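Local atomic coordinates of AimR transcriptional regulator (Bacillus phage phi3T, PDB entry 5ZVV), a protein that activates transcription of the phage aimX locus as a homodimer, apparently promoting lytic replication until binding of the arbitrium peptide turns it into an inactive monomer. Residues Met5-Cys10 / Phe35-Glu40; Gly48-Val53 / Gln63-Tyr68. All coordinates share one frame; numbering follows the deposited sequence.

How the contacts relate
From the N terminus, helix 2-11 is followed by helix 14-24 and helix 29-36. Contact 1 closes this first loop, of 24 mostly helical residues, by bringing the end of helix 29-36 back against Met5-Cys10. The chain then leads through Glu40 and Met43 into helix 47-56. Only nine residues, five of them helical, separate the segments of contact 2, which closes the turn between helix 47-56 and helix 61-69. The two closures are in series, neither nested nor crossed, yet their centres lie only 10 Å apart. They touch directly: Ile6 CD1 packs on Leu49 CD1 at 3.9 Å, and Glu40 CG on Tyr68 CE1 at 3.5 Å, joining the N-terminal helices to helix 61-69.

Contact 1: Met5-Cys10 / Phe35-Glu40; sequences MIKNEC and FVNTPE
Ile6 and Val36 make the apolar part of this contact, where helix 2-11 meets the last turn of helix 29-36. Their side chains approach at a slant, each with CB turned to the other helix. Ile6 CD1 lies 4.0 Å from Val36 CB, while Ile6 CG2 faces the fork of the valine, 4.1 Å from both Val36 CG1 and Val36 CG2. A chi1 of -65° sets Ile6 CG2 anti to the backbone N and CG1 anti to the carbonyl carbon, and both CG2 and the CD1 that CG1 carries reach the valine. Ile6 also packs on Phe32, Ile52, Leu56 and Phe57, so it belongs to a core shared by several helices.

At the edge the meeting of side chains is looser. Lys7 CB, at the root of a fully extended chain whose amine leads away, rests 4.2 Å from Asn37 ND2. That amide nitrogen donates to Tyr33 O, one turn back along its own helix.

Polar bonds shape the second segment from within. Asn37 is where the helix stops, and Thr38 folds back on it: Thr38 OG1 donates to Phe35 O at 2.6 Å and Thr38 N reaches Phe35 O at 3.1 Å, from the same face of that carbonyl. OG1 meets the carbonyl at an ordinary 123°, tilted 28° from its plane. Further on, Glu40 forms a salt bridge to Lys1.

Three N-terminal helices before helix 47-56 form a compact bundle, consistent with the helix-turn-helix DNA-binding domain of AimR. Between the two segments no hydrogen bond forms. Their cohesion is mainly a small patch of dispersion around Ile6 and Val36, whereas hydrogen bonds fix the helix end that presents Val36 and Asn37.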
HETATM    1  N   MSE A   5      -8.038  49.803  -2.547  1.00 29.01           N
HETATM    2  CA  MSE A   5      -7.518  49.558  -3.886  1.00 29.65           C
HETATM    3  C   MSE A   5      -8.580  48.976  -4.807  1.00 24.40           C
HETATM    4  O   MSE A   5      -8.593  49.254  -6.006  1.00 26.15           O
HETATM    5  CB  MSE A   5      -6.308  48.628  -3.824  1.00 26.30           C
HETATM    6  CG  MSE A   5      -5.107  49.240  -3.135  1.00 29.11           C
HETATM    7 SE   MSE A   5      -3.576  48.042  -3.156  1.00 43.80          SE
HETATM    8  CE  MSE A   5      -2.756  48.610  -1.476  1.00 47.19           C
ATOM      9  N   ILE A   6      -9.471  48.161  -4.242  1.00 27.39           N
ATOM     10  CA  ILE A   6     -10.591  47.642  -5.020  1.00 24.56           C
ATOM     11  C   ILE A   6     -11.514  48.781  -5.439  1.00 24.37           C
ATOM     12  O   ILE A   6     -11.872  48.911  -6.614  1.00 26.07           O
ATOM     13  CB  ILE A   6     -11.347  46.565  -4.222  1.00 24.22           C
ATOM     14  CG1 ILE A   6     -10.443  45.354  -3.983  1.00 22.83           C
ATOM     15  CG2 ILE A   6     -12.625  46.164  -4.948  1.00 26.58           C
ATOM     16  CD1 ILE A   6     -10.930  44.432  -2.892  1.00 25.63           C
ATOM     17  N   LYS A   7     -11.895  49.632  -4.484  1.00 22.68           N
ATOM     18  CA  LYS A   7     -12.780  50.749  -4.794  1.00 28.01           C
ATOM     19  C   LYS A   7     -12.161  51.681  -5.830  1.00 30.93           C
ATOM     20  O   LYS A   7     -12.847  52.132  -6.754  1.00 33.51           O
ATOM     21  CB  LYS A   7     -13.121  51.516  -3.517  1.00 28.34           C
ATOM     22  CG  LYS A   7     -14.010  52.728  -3.749  1.00 29.12           C
ATOM     23  CD  LYS A   7     -14.346  53.426  -2.441  1.00 28.96           C
ATOM     24  CE  LYS A   7     -15.240  54.634  -2.677  1.00 32.74           C
ATOM     25  NZ  LYS A   7     -15.632  55.294  -1.401  1.00 36.80           N
ATOM     26  N   ASN A   8     -10.861  51.970  -5.700  1.00 29.62           N
ATOM     27  CA  ASN A   8     -10.208  52.893  -6.627  1.00 34.84           C
ATOM     28  C   ASN A   8     -10.223  52.357  -8.054  1.00 35.95           C
ATOM     29  O   ASN A   8     -10.405  53.122  -9.008  1.00 37.99           O
ATOM     30  CB  ASN A   8      -8.771  53.167  -6.179  1.00 29.42           C
ATOM     31  CG  ASN A   8      -8.704  53.923  -4.868  1.00 30.64           C
ATOM     32  OD1 ASN A   8      -9.616  54.675  -4.522  1.00 34.82           O
ATOM     33  ND2 ASN A   8      -7.618  53.728  -4.131  1.00 31.32           N
ATOM     34  N   GLU A   9     -10.021  51.048  -8.222  1.00 29.95           N
ATOM     35  CA  GLU A   9     -10.104  50.464  -9.557  1.00 32.33           C
ATOM     36  C   GLU A   9     -11.523  50.548 -10.104  1.00 39.80           C
ATOM     37  O   GLU A   9     -11.724  50.842 -11.289  1.00 39.68           O
ATOM     38  CB  GLU A   9      -9.624  49.013  -9.527  1.00 33.78           C
ATOM     39  CG  GLU A   9      -8.120  48.868  -9.564  1.00 38.03           C
ATOM     40  CD  GLU A   9      -7.526  49.408 -10.847  1.00 46.35           C
ATOM     41  OE1 GLU A   9      -8.004  49.012 -11.933  1.00 44.59           O
ATOM     42  OE2 GLU A   9      -6.596  50.239 -10.771  1.00 44.91           O
ATOM     43  N   CYS A  10     -12.518  50.307  -9.250  1.00 33.84           N
ATOM     44  CA  CYS A  10     -13.908  50.315  -9.688  1.00 38.03           C
ATOM     45  C   CYS A  10     -14.431  51.725  -9.932  1.00 39.70           C
ATOM     46  O   CYS A  10     -15.342  51.905 -10.749  1.00 47.38           O
ATOM     47  CB  CYS A  10     -14.779  49.593  -8.656  1.00 32.39           C
ATOM     48  SG  CYS A  10     -14.323  47.863  -8.384  1.00 32.92           S
ATOM     49  N   PHE A  35     -18.674  46.502   1.538  1.00 35.49           N
ATOM     50  CA  PHE A  35     -18.291  45.116   1.782  1.00 37.45           C
ATOM     51  C   PHE A  35     -16.784  44.931   1.676  1.00 35.62           C
ATOM     52  O   PHE A  35     -16.151  44.382   2.585  1.00 32.77           O
ATOM     53  CB  PHE A  35     -19.009  44.175   0.812  1.00 39.83           C
ATOM     54  CG  PHE A  35     -18.385  42.807   0.739  1.00 36.07           C
ATOM     55  CD1 PHE A  35     -18.347  41.986   1.858  1.00 36.46           C
ATOM     56  CD2 PHE A  35     -17.825  42.347  -0.440  1.00 36.99           C
ATOM     57  CE1 PHE A  35     -17.763  40.730   1.795  1.00 34.66           C
ATOM     58  CE2 PHE A  35     -17.244  41.092  -0.511  1.00 33.55           C
ATOM     59  CZ  PHE A  35     -17.214  40.282   0.609  1.00 37.14           C
ATOM     60  N   VAL A  36     -16.186  45.379   0.568  1.00 29.32           N
ATOM     61  CA  VAL A  36     -14.752  45.189   0.398  1.00 30.76           C
ATOM     62  C   VAL A  36     -13.953  46.031   1.384  1.00 34.33           C
ATOM     63  O   VAL A  36     -12.804  45.689   1.692  1.00 29.74           O
ATOM     64  CB  VAL A  36     -14.324  45.486  -1.055  1.00 35.39           C
ATOM     65  CG1 VAL A  36     -15.075  44.577  -2.023  1.00 31.51           C
ATOM     66  CG2 VAL A  36     -14.543  46.951  -1.397  1.00 29.14           C
ATOM     67  N   ASN A  37     -14.528  47.113   1.907  1.00 32.97           N
ATOM     68  CA  ASN A  37     -13.838  47.940   2.889  1.00 35.58           C
ATOM     69  C   ASN A  37     -14.108  47.512   4.324  1.00 35.98           C
ATOM     70  O   ASN A  37     -13.788  48.263   5.252  1.00 36.81           O
ATOM     71  CB  ASN A  37     -14.202  49.416   2.701  1.00 35.15           C
ATOM     72  CG  ASN A  37     -13.417  50.068   1.575  1.00 39.91           C
ATOM     73  OD1 ASN A  37     -12.289  50.525   1.771  1.00 39.60           O
ATOM     74  ND2 ASN A  37     -14.010  50.111   0.386  1.00 33.75           N
ATOM     75  N   THR A  38     -14.683  46.333   4.526  1.00 33.70           N
ATOM     76  CA  THR A  38     -14.854  45.810   5.872  1.00 30.54           C
ATOM     77  C   THR A  38     -13.485  45.639   6.523  1.00 33.16           C
ATOM     78  O   THR A  38     -12.569  45.096   5.889  1.00 34.49           O
ATOM     79  CB  THR A  38     -15.589  44.470   5.836  1.00 33.89           C
ATOM     80  OG1 THR A  38     -16.806  44.605   5.090  1.00 33.93           O
ATOM     81  CG2 THR A  38     -15.910  43.999   7.248  1.00 31.54           C
ATOM     82  N   PRO A  39     -13.294  46.111   7.755  1.00 37.18           N
ATOM     83  CA  PRO A  39     -12.024  45.862   8.451  1.00 35.22           C
ATOM     84  C   PRO A  39     -11.702  44.374   8.481  1.00 33.54           C
ATOM     85  O   PRO A  39     -12.597  43.528   8.560  1.00 34.85           O
ATOM     86  CB  PRO A  39     -12.277  46.419   9.855  1.00 39.05           C
ATOM     87  CG  PRO A  39     -13.313  47.479   9.646  1.00 42.77           C
ATOM     88  CD  PRO A  39     -14.193  46.983   8.531  1.00 36.87           C
ATOM     89  N   GLU A  40     -10.405  44.060   8.399  1.00 29.64           N
ATOM     90  CA  GLU A  40      -9.989  42.668   8.261  1.00 31.05           C
ATOM     91  C   GLU A  40     -10.473  41.820   9.431  1.00 32.65           C
ATOM     92  O   GLU A  40     -10.928  40.686   9.238  1.00 35.44           O
ATOM     93  CB  GLU A  40      -8.468  42.582   8.132  1.00 29.45           C
ATOM     94  CG  GLU A  40      -7.911  43.153   6.838  1.00 35.64           C
ATOM     95  CD  GLU A  40      -7.537  44.619   6.948  1.00 36.88           C
ATOM     96  OE1 GLU A  40      -7.995  45.292   7.896  1.00 36.32           O
ATOM     97  OE2 GLU A  40      -6.775  45.099   6.082  1.00 46.35           O
TER

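Contact 2: Gly48-Val53 / Gln63-Tyr68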
ATOM      1  N   GLY A  48     -16.415  35.545  -1.375  1.00 31.02           N
ATOM      2  CA  GLY A  48     -16.696  36.619  -2.312  1.00 32.58           C
ATOM      3  C   GLY A  48     -15.514  37.547  -2.504  1.00 32.55           C
ATOM      4  O   GLY A  48     -15.170  37.903  -3.635  1.00 30.64           O
ATOM      5  N   LEU A  49     -14.868  37.940  -1.402  1.00 30.43           N
ATOM      6  CA  LEU A  49     -13.694  38.799  -1.506  1.00 28.86           C
ATOM      7  C   LEU A  49     -12.600  38.137  -2.329  1.00 28.97           C
ATOM      8  O   LEU A  49     -11.959  38.793  -3.157  1.00 28.36           O
ATOM      9  CB  LEU A  49     -13.165  39.158  -0.120  1.00 28.84           C
ATOM     10  CG  LEU A  49     -11.902  40.022  -0.162  1.00 26.88           C
ATOM     11  CD1 LEU A  49     -12.204  41.410  -0.717  1.00 23.05           C
ATOM     12  CD2 LEU A  49     -11.273  40.120   1.206  1.00 27.05           C
ATOM     13  N   LEU A  50     -12.372  36.837  -2.120  1.00 28.34           N
ATOM     14  CA  LEU A  50     -11.364  36.137  -2.910  1.00 29.85           C
ATOM     15  C   LEU A  50     -11.734  36.134  -4.386  1.00 29.16           C
ATOM     16  O   LEU A  50     -10.858  36.259  -5.252  1.00 27.88           O
ATOM     17  CB  LEU A  50     -11.178  34.711  -2.393  1.00 26.31           C
ATOM     18  CG  LEU A  50     -10.573  34.567  -0.993  1.00 25.93           C
ATOM     19  CD1 LEU A  50     -10.465  33.105  -0.600  1.00 23.17           C
ATOM     20  CD2 LEU A  50      -9.213  35.243  -0.920  1.00 28.59           C
ATOM     21  N   LYS A  51     -13.030  36.002  -4.696  1.00 30.70           N
ATOM     22  CA  LYS A  51     -13.464  36.114  -6.087  1.00 31.64           C
ATOM     23  C   LYS A  51     -13.146  37.495  -6.656  1.00 32.29           C
ATOM     24  O   LYS A  51     -12.666  37.613  -7.792  1.00 32.37           O
ATOM     25  CB  LYS A  51     -14.961  35.820  -6.201  1.00 32.16           C
ATOM     26  CG  LYS A  51     -15.368  34.397  -5.836  1.00 38.05           C
ATOM     27  CD  LYS A  51     -16.864  34.180  -6.059  1.00 49.61           C
ATOM     28  CE  LYS A  51     -17.311  32.785  -5.633  1.00 47.86           C
ATOM     29  NZ  LYS A  51     -17.344  32.619  -4.152  1.00 55.04           N
ATOM     30  N   ILE A  52     -13.401  38.550  -5.876  1.00 28.26           N
ATOM     31  CA  ILE A  52     -13.137  39.908  -6.348  1.00 30.66           C
ATOM     32  C   ILE A  52     -11.644  40.113  -6.583  1.00 31.82           C
ATOM     33  O   ILE A  52     -11.229  40.673  -7.604  1.00 30.49           O
ATOM     34  CB  ILE A  52     -13.694  40.940  -5.350  1.00 30.78           C
ATOM     35  CG1 ILE A  52     -15.202  40.750  -5.161  1.00 33.66           C
ATOM     36  CG2 ILE A  52     -13.379  42.354  -5.812  1.00 30.49           C
ATOM     37  CD1 ILE A  52     -16.000  40.812  -6.448  1.00 36.26           C
ATOM     38  N   VAL A  53     -10.816  39.661  -5.638  1.00 27.55           N
ATOM     39  CA  VAL A  53      -9.373  39.852  -5.745  1.00 24.96           C
ATOM     40  C   VAL A  53      -8.816  39.074  -6.928  1.00 28.22           C
ATOM     41  O   VAL A  53      -7.966  39.577  -7.672  1.00 31.34           O
ATOM     42  CB  VAL A  53      -8.688  39.451  -4.428  1.00 26.98           C
ATOM     43  CG1 VAL A  53      -7.174  39.512  -4.571  1.00 25.71           C
ATOM     44  CG2 VAL A  53      -9.151  40.351  -3.299  1.00 26.14           C
ATOM     45  N   GLN A  63       0.654  38.481  -3.252  1.00 24.60           N
ATOM     46  CA  GLN A  63       1.225  39.537  -2.421  1.00 28.77           C
ATOM     47  C   GLN A  63       0.139  40.270  -1.641  1.00 24.41           C
ATOM     48  O   GLN A  63       0.217  40.400  -0.409  1.00 29.75           O
ATOM     49  CB  GLN A  63       2.026  40.506  -3.292  1.00 31.88           C
ATOM     50  CG  GLN A  63       3.300  39.909  -3.895  1.00 31.89           C
ATOM     51  CD  GLN A  63       3.048  39.061  -5.136  1.00 37.66           C
ATOM     52  OE1 GLN A  63       1.959  39.084  -5.715  1.00 40.02           O
ATOM     53  NE2 GLN A  63       4.061  38.305  -5.549  1.00 36.65           N
ATOM     54  N   LEU A  64      -0.894  40.741  -2.346  1.00 23.42           N
ATOM     55  CA  LEU A  64      -1.995  41.441  -1.691  1.00 25.24           C
ATOM     56  C   LEU A  64      -2.626  40.577  -0.608  1.00 23.69           C
ATOM     57  O   LEU A  64      -2.810  41.025   0.530  1.00 27.95           O
ATOM     58  CB  LEU A  64      -3.043  41.852  -2.724  1.00 21.96           C
ATOM     59  CG  LEU A  64      -2.555  42.718  -3.886  1.00 28.47           C
ATOM     60  CD1 LEU A  64      -3.725  43.157  -4.747  1.00 19.94           C
ATOM     61  CD2 LEU A  64      -1.767  43.919  -3.381  1.00 27.68           C
ATOM     62  N   LEU A  65      -2.955  39.328  -0.941  1.00 22.20           N
ATOM     63  CA  LEU A  65      -3.569  38.437   0.034  1.00 28.50           C
ATOM     64  C   LEU A  65      -2.578  37.988   1.095  1.00 31.70           C
ATOM     65  O   LEU A  65      -2.995  37.608   2.195  1.00 27.51           O
ATOM     66  CB  LEU A  65      -4.178  37.222  -0.666  1.00 25.80           C
ATOM     67  CG  LEU A  65      -5.405  37.520  -1.529  1.00 23.48           C
ATOM     68  CD1 LEU A  65      -5.922  36.249  -2.185  1.00 23.05           C
ATOM     69  CD2 LEU A  65      -6.487  38.178  -0.692  1.00 22.69           C
ATOM     70  N   SER A  66      -1.281  38.013   0.787  1.00 29.21           N
ATOM     71  CA  SER A  66      -0.281  37.758   1.815  1.00 28.58           C
ATOM     72  C   SER A  66      -0.325  38.839   2.883  1.00 31.04           C
ATOM     73  O   SER A  66      -0.174  38.553   4.076  1.00 36.94           O
ATOM     74  CB  SER A  66       1.109  37.668   1.187  1.00 33.96           C
ATOM     75  OG  SER A  66       2.103  37.471   2.175  1.00 49.58           O
ATOM     76  N   GLU A  67      -0.546  40.089   2.473  1.00 31.43           N
ATOM     77  CA  GLU A  67      -0.699  41.157   3.455  1.00 31.17           C
ATOM     78  C   GLU A  67      -2.062  41.097   4.140  1.00 31.97           C
ATOM     79  O   GLU A  67      -2.168  41.362   5.342  1.00 33.79           O
ATOM     80  CB  GLU A  67      -0.492  42.514   2.779  1.00 32.35           C
ATOM     81  CG  GLU A  67      -0.574  43.705   3.720  1.00 36.18           C
ATOM     82  CD  GLU A  67      -0.286  45.016   3.014  1.00 43.52           C
ATOM     83  OE1 GLU A  67      -0.112  45.002   1.775  1.00 37.78           O
ATOM     84  OE2 GLU A  67      -0.232  46.060   3.698  1.00 43.30           O
ATOM     85  N   TYR A  68      -3.106  40.734   3.394  1.00 27.13           N
ATOM     86  CA  TYR A  68      -4.468  40.801   3.914  1.00 26.26           C
ATOM     87  C   TYR A  68      -4.740  39.686   4.918  1.00 29.56           C
ATOM     88  O   TYR A  68      -5.330  39.924   5.979  1.00 24.98           O
ATOM     89  CB  TYR A  68      -5.459  40.738   2.753  1.00 30.00           C
ATOM     90  CG  TYR A  68      -6.903  40.941   3.142  1.00 31.54           C
ATOM     91  CD1 TYR A  68      -7.459  42.212   3.175  1.00 29.90           C
ATOM     92  CD2 TYR A  68      -7.717  39.860   3.461  1.00 28.90           C
ATOM     93  CE1 TYR A  68      -8.779  42.405   3.520  1.00 27.20           C
ATOM     94  CE2 TYR A  68      -9.038  40.042   3.812  1.00 26.57           C
ATOM     95  CZ  TYR A  68      -9.564  41.318   3.841  1.00 33.86           C
ATOM     96  OH  TYR A  68     -10.882  41.512   4.182  1.00 30.92           O
TER
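Leu49 and Tyr68 meet head-on, the leucine methyl CD2 set obliquely against the phenol end of the ring. It lies 3.3 Å from Tyr68 OH and 3.4 Å from Tyr68 CE2, a close fit for a methyl. Both side chains have CG anti to the backbone N (Leu49 chi1 178°, Tyr68 chi1 -174°), which sends them out across the gap. One turn away, Leu65 answers two residues at once. Its CD1 touches Leu50 CD2 at 3.7 Å where the two leucines slant past each other, and its CG faces Val53 CG1 at 4.0 Å, tip to tip.

Further out, helices 47-56 and 61-69 form a helical hairpin. The axes of 48-53 and 63-68 run roughly antiparallel, 149° between N-to-C directions, and approach to 11.8 Å, a gap filled by leucine, valine and tyrosine side chains. Leu2 of helix 2-11 packs on Val53 and Tyr68, and Met43 on Leu49 and Tyr68, while Tyr85 of helix 77-88 covers Leu50 and Leu65.

All five touching residues are buried and no hydrogen bond crosses, so shape and dispersion hold the hairpin, probably tying the N-terminal helices to the TPR-like part of the protein.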